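Local coordinates for AAA ATPase, central region (Enterococcus faecium, PDB 2R9G), which probably forms the oligomer-building C-terminal part of an MgsA/RarA-type AAA+ ATPase, a family linked to genome maintenance during DNA replication, at residues K23-S28 / R51-I56; D31-Y36 / D93-L98; G44-I49 / I89-V94; L63-P66 / A70-V73. One frame throughout, in Å; residues are numbered along the deposited sequence.

Interaction 1: K23-S28 / R51-I56. With ACT (acetate ion), chain R.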
loop_
_atom_site.group_PDB
_atom_site.type_symbol
_atom_site.label_atom_id
_atom_site.label_comp_id
_atom_site.label_asym_id
_atom_site.label_seq_id
_atom_site.Cartn_x
_atom_site.Cartn_y
_atom_site.Cartn_z
ATOM N N LYS C 23 5.758 15.657 18.571
ATOM C CA LYS C 23 7.134 16.123 18.743
ATOM C C LYS C 23 8.118 14.978 19.024
ATOM O O LYS C 23 9.256 14.999 18.535
ATOM C CB LYS C 23 7.200 17.215 19.818
ATOM C CG LYS C 23 6.520 18.522 19.393
ATOM C CD LYS C 23 6.350 19.484 20.556
ATOM C CE LYS C 23 5.968 20.884 20.081
ATOM N NZ LYS C 23 4.564 20.949 19.569
ATOM N N SER C 24 7.674 13.975 19.786
ATOM C CA SER C 24 8.472 12.761 20.037
ATOM C C SER C 24 8.755 11.950 18.767
ATOM O O SER C 24 9.887 11.521 18.550
ATOM C CB SER C 24 7.798 11.843 21.069
ATOM O OG SER C 24 7.672 12.456 22.340
ATOM N N ILE C 25 7.730 11.740 17.940
ATOM C CA ILE C 25 7.897 10.980 16.693
ATOM C C ILE C 25 8.779 11.749 15.716
ATOM O O ILE C 25 9.763 11.203 15.214
ATOM C CB ILE C 25 6.543 10.579 16.027
ATOM C CG1 ILE C 25 5.703 9.733 16.982
ATOM C CG2 ILE C 25 6.803 9.799 14.748
ATOM C CD1 ILE C 25 4.354 9.283 16.452
ATOM N N ARG C 26 8.442 13.023 15.494
ATOM C CA ARG C 26 9.268 13.961 14.714
ATOM C C ARG C 26 10.726 13.954 15.192
ATOM O O ARG C 26 11.664 14.011 14.383
ATOM C CB ARG C 26 8.662 15.369 14.801
ATOM C CG ARG C 26 9.392 16.480 14.053
ATOM C CD ARG C 26 8.849 17.850 14.467
ATOM N NE ARG C 26 7.476 18.116 14.015
ATOM C CZ ARG C 26 6.599 18.889 14.656
ATOM N NH1 ARG C 26 5.385 19.076 14.151
ATOM N NH2 ARG C 26 6.924 19.481 15.800
ATOM N N GLY C 27 10.899 13.819 16.507
ATOM C CA GLY C 27 12.213 13.843 17.134
ATOM C C GLY C 27 12.941 12.524 17.279
ATOM O O GLY C 27 13.984 12.463 17.943
ATOM N N SER C 28 12.377 11.478 16.670
ATOM C CA SER C 28 12.969 10.133 16.591
ATOM C C SER C 28 13.125 9.405 17.928
ATOM O O SER C 28 13.983 8.533 18.073
ATOM C CB SER C 28 14.293 10.136 15.795
ATOM O OG SER C 28 14.111 10.622 14.472
ATOM N N ARG C 51 -6.056 10.341 13.558
ATOM C CA ARG C 51 -5.932 11.584 12.805
ATOM C C ARG C 51 -4.553 12.180 12.969
ATOM O O ARG C 51 -3.899 12.508 11.973
ATOM C CB ARG C 51 -6.993 12.596 13.228
ATOM C CG ARG C 51 -8.289 12.486 12.455
ATOM C CD ARG C 51 -9.167 13.717 12.650
ATOM N NE ARG C 51 -9.523 13.924 14.054
ATOM C CZ ARG C 51 -10.545 13.334 14.671
ATOM N NH1 ARG C 51 -11.334 12.487 14.017
ATOM N NH2 ARG C 51 -10.781 13.592 15.949
ATOM N N ARG C 52 -4.105 12.290 14.220
ATOM C CA ARG C 52 -2.778 12.804 14.507
ATOM C C ARG C 52 -1.658 11.965 13.910
ATOM O O ARG C 52 -0.684 12.508 13.392
ATOM C CB ARG C 52 -2.587 12.997 16.006
ATOM C CG ARG C 52 -2.639 14.452 16.423
ATOM C CD ARG C 52 -4.055 14.978 16.665
ATOM N NE ARG C 52 -4.856 15.155 15.455
ATOM C CZ ARG C 52 -4.710 16.132 14.559
ATOM N NH1 ARG C 52 -3.772 17.060 14.695
ATOM N NH2 ARG C 52 -5.523 16.181 13.514
ATOM N N LEU C 53 -1.809 10.640 13.953
ATOM C CA LEU C 53 -0.809 9.745 13.358
ATOM C C LEU C 53 -0.637 9.935 11.846
ATOM O O LEU C 53 0.487 9.927 11.360
ATOM C CB LEU C 53 -1.098 8.278 13.690
ATOM C CG LEU C 53 0.131 7.387 13.904
ATOM C CD1 LEU C 53 1.300 8.168 14.487
ATOM C CD2 LEU C 53 -0.227 6.269 14.833
ATOM N N MET C 54 -1.743 10.119 11.116
ATOM C CA MET C 54 -1.676 10.408 9.676
ATOM C C MET C 54 -1.015 11.760 9.373
ATOM O O MET C 54 -0.254 11.862 8.416
ATOM C CB MET C 54 -3.059 10.317 9.000
ATOM C CG MET C 54 -3.612 8.890 8.887
ATOM S SD MET C 54 -5.231 8.727 8.114
ATOM C CE MET C 54 -6.312 9.514 9.295
ATOM N N VAL C 55 -1.297 12.775 10.196
ATOM C CA VAL C 55 -0.647 14.088 10.081
ATOM C C VAL C 55 0.864 13.965 10.265
ATOM O O VAL C 55 1.624 14.474 9.441
ATOM C CB VAL C 55 -1.212 15.139 11.087
ATOM C CG1 VAL C 55 -0.342 16.413 11.115
ATOM C CG2 VAL C 55 -2.628 15.506 10.726
ATOM N N ILE C 56 1.281 13.266 11.321
ATOM C CA ILE C 56 2.707 13.113 11.652
ATOM C C ILE C 56 3.480 12.442 10.510
ATOM O O ILE C 56 4.482 12.980 10.047
ATOM C CB ILE C 56 2.925 12.343 12.987
ATOM C CG1 ILE C 56 2.355 13.129 14.172
ATOM C CG2 ILE C 56 4.400 12.100 13.222
ATOM C CD1 ILE C 56 2.007 12.254 15.370
HETATM C C ACT R . -8.011 15.624 17.045
HETATM O O ACT R . -9.246 15.586 16.857
HETATM O OXT ACT R . -7.330 15.063 16.171
HETATM C CH3 ACT R . -7.380 16.292 18.232
#

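Interaction 2: D31-Y36 / D93-L98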
loop_
_atom_site.group_PDB
_atom_site.type_symbol
_atom_site.label_atom_id
_atom_site.label_comp_id
_atom_site.label_asym_id
_atom_site.label_seq_id
_atom_site.Cartn_x
_atom_site.Cartn_y
_atom_site.Cartn_z
ATOM N N ASP C 31 10.687 5.623 22.537
ATOM C CA ASP C 31 10.200 5.367 23.894
ATOM C C ASP C 31 9.273 6.454 24.400
ATOM O O ASP C 31 8.275 6.166 25.054
ATOM C CB ASP C 31 11.379 5.170 24.845
ATOM C CG ASP C 31 12.270 4.018 24.425
ATOM O OD1 ASP C 31 11.767 2.873 24.375
ATOM O OD2 ASP C 31 13.462 4.260 24.132
ATOM N N ALA C 32 9.600 7.703 24.074
ATOM C CA ALA C 32 8.764 8.836 24.442
ATOM C C ALA C 32 7.476 8.834 23.640
ATOM O O ALA C 32 6.412 9.106 24.183
ATOM C CB ALA C 32 9.507 10.132 24.252
ATOM N N ALA C 33 7.569 8.500 22.355
ATOM C CA ALA C 33 6.383 8.433 21.494
ATOM C C ALA C 33 5.434 7.327 21.921
ATOM O O ALA C 33 4.211 7.494 21.865
ATOM C CB ALA C 33 6.779 8.260 20.051
ATOM N N LEU C 34 5.995 6.209 22.366
ATOM C CA LEU C 34 5.199 5.092 22.855
ATOM C C LEU C 34 4.579 5.403 24.208
ATOM O O LEU C 34 3.464 4.971 24.492
ATOM C CB LEU C 34 6.022 3.806 22.898
ATOM C CG LEU C 34 6.304 3.172 21.524
ATOM C CD1 LEU C 34 7.100 1.910 21.708
ATOM C CD2 LEU C 34 5.029 2.874 20.734
ATOM N N HIS C 35 5.295 6.180 25.021
ATOM C CA HIS C 35 4.757 6.676 26.278
ATOM C C HIS C 35 3.536 7.559 26.049
ATOM O O HIS C 35 2.504 7.369 26.700
ATOM C CB HIS C 35 5.816 7.450 27.063
ATOM C CG HIS C 35 5.237 8.344 28.113
ATOM N ND1 HIS C 35 4.671 7.855 29.269
ATOM C CD2 HIS C 35 5.101 9.688 28.165
ATOM C CE1 HIS C 35 4.225 8.862 29.996
ATOM N NE2 HIS C 35 4.472 9.985 29.349
ATOM N N TYR C 36 3.650 8.512 25.121
ATOM C CA TYR C 36 2.534 9.410 24.813
ATOM C C TYR C 36 1.399 8.727 24.073
ATOM O O TYR C 36 0.239 9.081 24.288
ATOM C CB TYR C 36 2.994 10.680 24.088
ATOM C CG TYR C 36 3.869 11.539 24.970
ATOM C CD1 TYR C 36 3.368 12.108 26.147
ATOM C CD2 TYR C 36 5.204 11.750 24.654
ATOM C CE1 TYR C 36 4.184 12.882 26.977
ATOM C CE2 TYR C 36 6.025 12.505 25.469
ATOM C CZ TYR C 36 5.514 13.073 26.621
ATOM O OH TYR C 36 6.343 13.832 27.403
ATOM N N ASP C 93 3.060 -0.292 15.880
ATOM C CA ASP C 93 3.889 -0.659 14.748
ATOM C C ASP C 93 4.281 0.552 13.915
ATOM O O ASP C 93 5.445 0.698 13.542
ATOM C CB ASP C 93 3.160 -1.658 13.844
ATOM C CG ASP C 93 3.096 -3.060 14.426
ATOM O OD1 ASP C 93 2.425 -3.889 13.791
ATOM O OD2 ASP C 93 3.693 -3.341 15.490
ATOM N N VAL C 94 3.307 1.410 13.620
ATOM C CA VAL C 94 3.572 2.553 12.763
ATOM C C VAL C 94 4.338 3.648 13.479
ATOM O O VAL C 94 5.155 4.315 12.870
ATOM C CB VAL C 94 2.315 3.086 11.981
ATOM C CG1 VAL C 94 1.813 2.038 11.020
ATOM C CG2 VAL C 94 1.205 3.503 12.892
ATOM N N VAL C 95 4.112 3.789 14.779
ATOM C CA VAL C 95 4.819 4.781 15.587
ATOM C C VAL C 95 6.326 4.494 15.597
ATOM O O VAL C 95 7.130 5.383 15.324
ATOM C CB VAL C 95 4.214 4.891 17.023
ATOM C CG1 VAL C 95 5.176 5.549 17.999
ATOM C CG2 VAL C 95 2.912 5.674 16.992
ATOM N N VAL C 96 6.698 3.243 15.855
ATOM C CA VAL C 96 8.105 2.844 15.853
ATOM C C VAL C 96 8.746 3.071 14.481
ATOM O O VAL C 96 9.808 3.693 14.388
ATOM C CB VAL C 96 8.287 1.385 16.327
ATOM C CG1 VAL C 96 9.736 1.010 16.292
ATOM C CG2 VAL C 96 7.764 1.230 17.750
ATOM N N ASP C 97 8.066 2.597 13.436
ATOM C CA ASP C 97 8.468 2.787 12.043
ATOM C C ASP C 97 8.653 4.269 11.702
ATOM O O ASP C 97 9.661 4.633 11.105
ATOM C CB ASP C 97 7.439 2.133 11.099
ATOM C CG ASP C 97 7.862 2.159 9.620
ATOM O OD1 ASP C 97 9.040 2.432 9.296
ATOM O OD2 ASP C 97 6.993 1.891 8.764
ATOM N N LEU C 98 7.690 5.109 12.084
ATOM C CA LEU C 98 7.759 6.546 11.808
ATOM C C LEU C 98 8.906 7.229 12.553
ATOM O O LEU C 98 9.638 8.021 11.961
ATOM C CB LEU C 98 6.436 7.236 12.142
ATOM C CG LEU C 98 5.202 7.016 11.264
ATOM C CD1 LEU C 98 4.046 7.887 11.787
ATOM C CD2 LEU C 98 5.482 7.262 9.772
#

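Interaction 3: G44-I49 / I89-V94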
loop_
_atom_site.group_PDB
_atom_site.type_symbol
_atom_site.label_atom_id
_atom_site.label_comp_id
_atom_site.label_asym_id
_atom_site.label_seq_id
_atom_site.Cartn_x
_atom_site.Cartn_y
_atom_site.Cartn_z
ATOM N N GLY C 44 -8.520 7.179 25.477
ATOM C CA GLY C 44 -9.527 6.436 24.707
ATOM C C GLY C 44 -10.081 7.062 23.440
ATOM O O GLY C 44 -10.922 6.458 22.774
ATOM N N ASP C 45 -9.619 8.259 23.089
ATOM C CA ASP C 45 -10.059 8.896 21.847
ATOM C C ASP C 45 -9.241 8.360 20.668
ATOM O O ASP C 45 -8.259 8.973 20.238
ATOM C CB ASP C 45 -9.984 10.427 21.950
ATOM C CG ASP C 45 -10.754 11.142 20.842
ATOM O OD1 ASP C 45 -11.356 10.487 19.965
ATOM O OD2 ASP C 45 -10.763 12.391 20.856
ATOM N N LEU C 46 -9.668 7.206 20.161
ATOM C CA LEU C 46 -8.995 6.512 19.063
ATOM C C LEU C 46 -9.024 7.314 17.758
ATOM O O LEU C 46 -8.015 7.381 17.044
ATOM C CB LEU C 46 -9.614 5.124 18.849
ATOM C CG LEU C 46 -8.915 4.243 17.812
ATOM C CD1 LEU C 46 -7.508 3.939 18.272
ATOM C CD2 LEU C 46 -9.721 2.967 17.531
ATOM N N ALA C 47 -10.175 7.925 17.461
ATOM C CA ALA C 47 -10.322 8.755 16.261
ATOM C C ALA C 47 -9.297 9.891 16.211
ATOM O O ALA C 47 -8.784 10.201 15.136
ATOM C CB ALA C 47 -11.740 9.289 16.134
ATOM N N SER C 48 -8.985 10.481 17.368
ATOM C CA SER C 48 -7.991 11.549 17.435
ATOM C C SER C 48 -6.564 11.032 17.268
ATOM O O SER C 48 -5.757 11.659 16.576
ATOM C CB SER C 48 -8.111 12.341 18.735
ATOM O OG SER C 48 -6.990 13.187 18.895
ATOM N N ILE C 49 -6.253 9.898 17.901
ATOM C CA ILE C 49 -4.938 9.261 17.734
ATOM C C ILE C 49 -4.668 8.995 16.246
ATOM O O ILE C 49 -3.594 9.319 15.731
ATOM C CB ILE C 49 -4.809 7.917 18.517
ATOM C CG1 ILE C 49 -5.045 8.117 20.018
ATOM C CG2 ILE C 49 -3.423 7.304 18.291
ATOM C CD1 ILE C 49 -5.294 6.819 20.812
ATOM N N ILE C 89 -2.296 -1.994 18.562
ATOM C CA ILE C 89 -1.232 -2.820 17.992
ATOM C C ILE C 89 -0.723 -2.285 16.638
ATOM O O ILE C 89 0.469 -1.996 16.531
ATOM C CB ILE C 89 -1.620 -4.324 17.944
ATOM C CG1 ILE C 89 -1.962 -4.844 19.343
ATOM C CG2 ILE C 89 -0.506 -5.124 17.326
ATOM C CD1 ILE C 89 -2.717 -6.183 19.347
ATOM N N PRO C 90 -1.606 -2.142 15.607
ATOM C CA PRO C 90 -1.111 -1.439 14.411
ATOM C C PRO C 90 -0.536 -0.033 14.647
ATOM O O PRO C 90 0.427 0.350 13.979
ATOM C CB PRO C 90 -2.350 -1.361 13.494
ATOM C CG PRO C 90 -3.514 -1.716 14.340
ATOM C CD PRO C 90 -2.990 -2.618 15.403
ATOM N N LEU C 91 -1.110 0.715 15.586
ATOM C CA LEU C 91 -0.617 2.064 15.902
ATOM C C LEU C 91 0.790 2.047 16.473
ATOM O O LEU C 91 1.594 2.903 16.126
ATOM C CB LEU C 91 -1.549 2.792 16.866
ATOM C CG LEU C 91 -2.968 3.001 16.340
ATOM C CD1 LEU C 91 -3.800 3.695 17.385
ATOM C CD2 LEU C 91 -2.961 3.771 15.001
ATOM N N ALA C 92 1.073 1.082 17.349
ATOM C CA ALA C 92 2.425 0.890 17.894
ATOM C C ALA C 92 3.434 0.612 16.792
ATOM O O ALA C 92 4.528 1.212 16.772
ATOM C CB ALA C 92 2.447 -0.244 18.919
ATOM N N ASP C 93 3.060 -0.292 15.880
ATOM C CA ASP C 93 3.889 -0.659 14.748
ATOM C C ASP C 93 4.281 0.552 13.915
ATOM O O ASP C 93 5.445 0.698 13.542
ATOM C CB ASP C 93 3.160 -1.658 13.844
ATOM C CG ASP C 93 3.096 -3.060 14.426
ATOM O OD1 ASP C 93 2.425 -3.889 13.791
ATOM O OD2 ASP C 93 3.693 -3.341 15.490
ATOM N N VAL C 94 3.307 1.410 13.620
ATOM C CA VAL C 94 3.572 2.553 12.763
ATOM C C VAL C 94 4.338 3.648 13.479
ATOM O O VAL C 94 5.155 4.315 12.870
ATOM C CB VAL C 94 2.315 3.086 11.981
ATOM C CG1 VAL C 94 1.813 2.038 11.020
ATOM C CG2 VAL C 94 1.205 3.503 12.892
#

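Interaction 4: L63-P66 / A70-V73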
loop_
_atom_site.group_PDB
_atom_site.type_symbol
_atom_site.label_atom_id
_atom_site.label_comp_id
_atom_site.label_asym_id
_atom_site.label_seq_id
_atom_site.Cartn_x
_atom_site.Cartn_y
_atom_site.Cartn_z
ATOM N N LEU C 63 8.393 12.534 2.437
ATOM C CA LEU C 63 9.255 11.986 1.376
ATOM C C LEU C 63 10.478 11.238 1.898
ATOM O O LEU C 63 11.181 10.573 1.130
ATOM C CB LEU C 63 9.694 13.096 0.419
ATOM C CG LEU C 63 8.604 13.868 -0.323
ATOM C CD1 LEU C 63 9.236 14.992 -1.089
ATOM C CD2 LEU C 63 7.778 12.987 -1.264
ATOM N N GLY C 64 10.721 11.351 3.203
ATOM C CA GLY C 64 11.729 10.559 3.893
ATOM C C GLY C 64 11.456 9.073 3.762
ATOM O O GLY C 64 12.387 8.276 3.633
ATOM N N ASN C 65 10.171 8.716 3.783
ATOM C CA ASN C 65 9.704 7.343 3.616
ATOM C C ASN C 65 8.219 7.336 3.189
ATOM O O ASN C 65 7.336 7.100 4.024
ATOM C CB ASN C 65 9.910 6.574 4.926
ATOM C CG ASN C 65 9.777 5.061 4.766
ATOM O OD1 ASN C 65 9.200 4.558 3.801
ATOM N ND2 ASN C 65 10.278 4.328 5.754
ATOM N N PRO C 66 7.939 7.600 1.888
ATOM C CA PRO C 66 6.560 7.643 1.384
ATOM C C PRO C 66 5.737 6.379 1.644
ATOM O O PRO C 66 4.547 6.493 1.919
ATOM C CB PRO C 66 6.740 7.847 -0.129
ATOM C CG PRO C 66 8.016 8.478 -0.259
ATOM C CD PRO C 66 8.898 7.898 0.810
ATOM N N ALA C 70 2.385 6.211 3.818
ATOM C CA ALA C 70 1.199 5.565 3.257
ATOM C C ALA C 70 0.666 4.453 4.162
ATOM O O ALA C 70 -0.548 4.265 4.252
ATOM C CB ALA C 70 1.490 5.023 1.871
ATOM N N ARG C 71 1.578 3.737 4.830
ATOM C CA ARG C 71 1.219 2.618 5.723
ATOM C C ARG C 71 0.458 3.016 6.994
ATOM O O ARG C 71 -0.123 2.153 7.657
ATOM C CB ARG C 71 2.459 1.800 6.098
ATOM C CG ARG C 71 2.930 0.865 4.998
ATOM C CD ARG C 71 3.862 -0.216 5.523
ATOM N NE ARG C 71 5.094 0.322 6.098
ATOM C CZ ARG C 71 6.194 0.584 5.401
ATOM N NH1 ARG C 71 6.219 0.377 4.094
ATOM N NH2 ARG C 71 7.272 1.058 6.010
ATOM N N THR C 72 0.493 4.307 7.337
ATOM C CA THR C 72 -0.226 4.842 8.484
ATOM C C THR C 72 -1.730 4.794 8.209
ATOM O O THR C 72 -2.530 4.566 9.108
ATOM C CB THR C 72 0.221 6.290 8.782
ATOM O OG1 THR C 72 1.654 6.354 8.818
ATOM C CG2 THR C 72 -0.335 6.782 10.110
ATOM N N VAL C 73 -2.094 5.010 6.951
ATOM C CA VAL C 73 -3.484 4.949 6.526
ATOM C C VAL C 73 -4.000 3.505 6.628
ATOM O O VAL C 73 -5.097 3.284 7.123
ATOM C CB VAL C 73 -3.650 5.533 5.112
ATOM C CG1 VAL C 73 -5.112 5.511 4.676
ATOM C CG2 VAL C 73 -3.088 6.959 5.072
HETATM O O HOH W 1 8.962 1.673 3.782
#

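Interaction 1: K23-S28 / R51-I56
I25 packs against L53 and I56 where helix 14-26 reaches helix 46-61 in the interior of an all-helical bundle. The helix that carries I25 ends in a Schellman motif: S28, with positive phi, is its C-prime residue, and S28 N bonds to I25 O while D29 N reaches S24 O. The apolar contact has two parts. I25 and I56 both place CG2 anti to the backbone N (CG1 beside it, chi1 -59° and -64°), and these two methyls meet at 3.7 Å, I25 CG2 to I56 CG2, with the side chains crossing at about a right angle. Farther out, I25 CD1 lies 3.8 Å from L53 CD1 and 3.9 Å from I56 CD1. A33 and L98 add to the packing round I25, and F21 covers both L53 and I56. The polar bonds lie beside the apolar contact: R26, itself buried, forms salt bridges with E59 and D60, and its NH2 bonds to Y147 OH of the second subunit. Farther back toward the start of helix 46-61, an acetate, probably from the crystallisation liquor, sits at the edge of the R51 guanidinium, where R51 NH2 donates to acetate O at 2.7 Å and 162°.

Interaction 2: D31-Y36 / D93-L98
V95 is the meeting point of A33 and L34 where helices 30-43 and 88-100 pack as a nearly antiparallel pair in the helical bundle, the short segments inclined at 151° with axes 9.7 Å apart. All contacts across the interface are apolar. V95 CG1 touches both partners: it is 3.8 Å from A33 CB and, equally, 3.8 Å from L34 CD2. Its chi1 of 161° sets CG1 anti to the backbone N, pointing this methyl at the other helix. L34 and V95 run alongside each other with their ends pointing opposite ways, and the second leucine branch serves the next residue, L34 CD1 lying 4.1 Å from V96 CG2. The closest CA pair falls at the small A33, 7.1 Å from A33 CA to V95 CA. L53 of helix 46-61 covers V95.

The polar side chains bond outside this seam, several of them to the second subunit. D31 OD1 accepts from the backbone N atoms of Y172 and Y173 of that subunit, and D31 OD2 bonds to its Y189 OH. D97 is shared between R71 of the same chain, a salt bridge, and Y181 OH of the second subunit. Within segment 31-36, the edge of the H35 ring stands over one face of the Y36 ring, with H35 CD2 3.5 Å above the plane of Y36 at its centre.

Interaction 3: G44-I49 / I89-V94
L91 turns its CG anti to its own carbonyl carbon (chi1 -61°) and keeps the chain extended beyond, which carries CD1 straight out to L46 and I49 on helix 46-61. L46 arrives by a different route: with CG opposite the backbone N (chi1 -175°), its side chain leaves the backbone obliquely and then bends back, so that its CD1 ends near L91. I49 needs no such turn, since its CB already points at helix 88-100 and its CG2 branch makes the touch. One methyl of L91 therefore serves both partners, L91 CD1 lying 3.7 Å from I49 CG2 and 3.8 Å from L46 CD1. The side chains meet at a slant, and no hydrogen bond joins the segments; the nearest pair of CA atoms, I49 CA and L91 CA, is 8.6 Å apart. The first turn of helix 46-61 starts here, D45 occupying the N-cap position and D45 O accepting from I49 N. G44, just before it, has the positive phi that closes the preceding helix. L84 and A87 of the linking loop cover L46. L37, L40 and V41 of helix 30-43 pack on I49, and L53, two turns along helix 46-61 from L46, continues the apolar layer over L91 and V94.

Interaction 4: L63-P66 / A70-V73
N65 reaches toward R71 through a bridging water at the start of helix 66-82, where N65 is the N-cap residue. From CB, the chi1 of -166° sends CG away from the backbone N and brings the amide back over the first helical turn. At the tip the two amide atoms divide the work. OD1 accepts from A68 N, the capping bond, and also from water 1, with N65 OD1 to the water oxygen at 2.9 Å. ND2 is hydrogen-bonded to S101 OG and to Y181 OH of the second subunit; it lies obliquely to the R71 guanidinium, 4.4 Å from R71 NH2. The water in turn accepts from R71 NH2 at 2.9 Å and lies at the edge of the guanidinium, in its plane. R71 NH2 also forms a salt bridge with D97. Behind the side chains the backbone closes the turn: A70 N donates to P66 O at 2.9 Å with an N-H...O angle of 155°, and A70 CB comes within 3.4 Å of P66 O. R71 of the third subunit packs against both P66 and A70.

OD1 takes two donors while ND2 faces two hydroxyls, a division consistent with this rotation of the amide. Pairing with D97 probably balances the charge of R71 and holds its guanidinium in place, and the water carries the link from that ion pair to the helix cap.

Overall arrangement
Interactions 1 to 3 join helices 14-26, 30-43, 46-61 and 88-100; interaction 4, at the start of helix 66-82, adds a fifth. Interactions 1 and 2 have centres 9 Å apart and meet where I25 CG1 lies 3.6 Å from A33 CB. Interaction 3 shares D93 and V94 with interaction 2, about 10 Å away between centres, and joins interaction 1 through L53 CD2, 3.7 Å from L91 CD2. Interaction 4, 12 Å from interaction 1 centre to centre, touches it where L53 O approaches T72 CG2 at 3.5 Å. Its polar tie is to interaction 2, R71 NH2 to D97 OD2 at 2.9 Å. All four also border the second subunit of the tetramer.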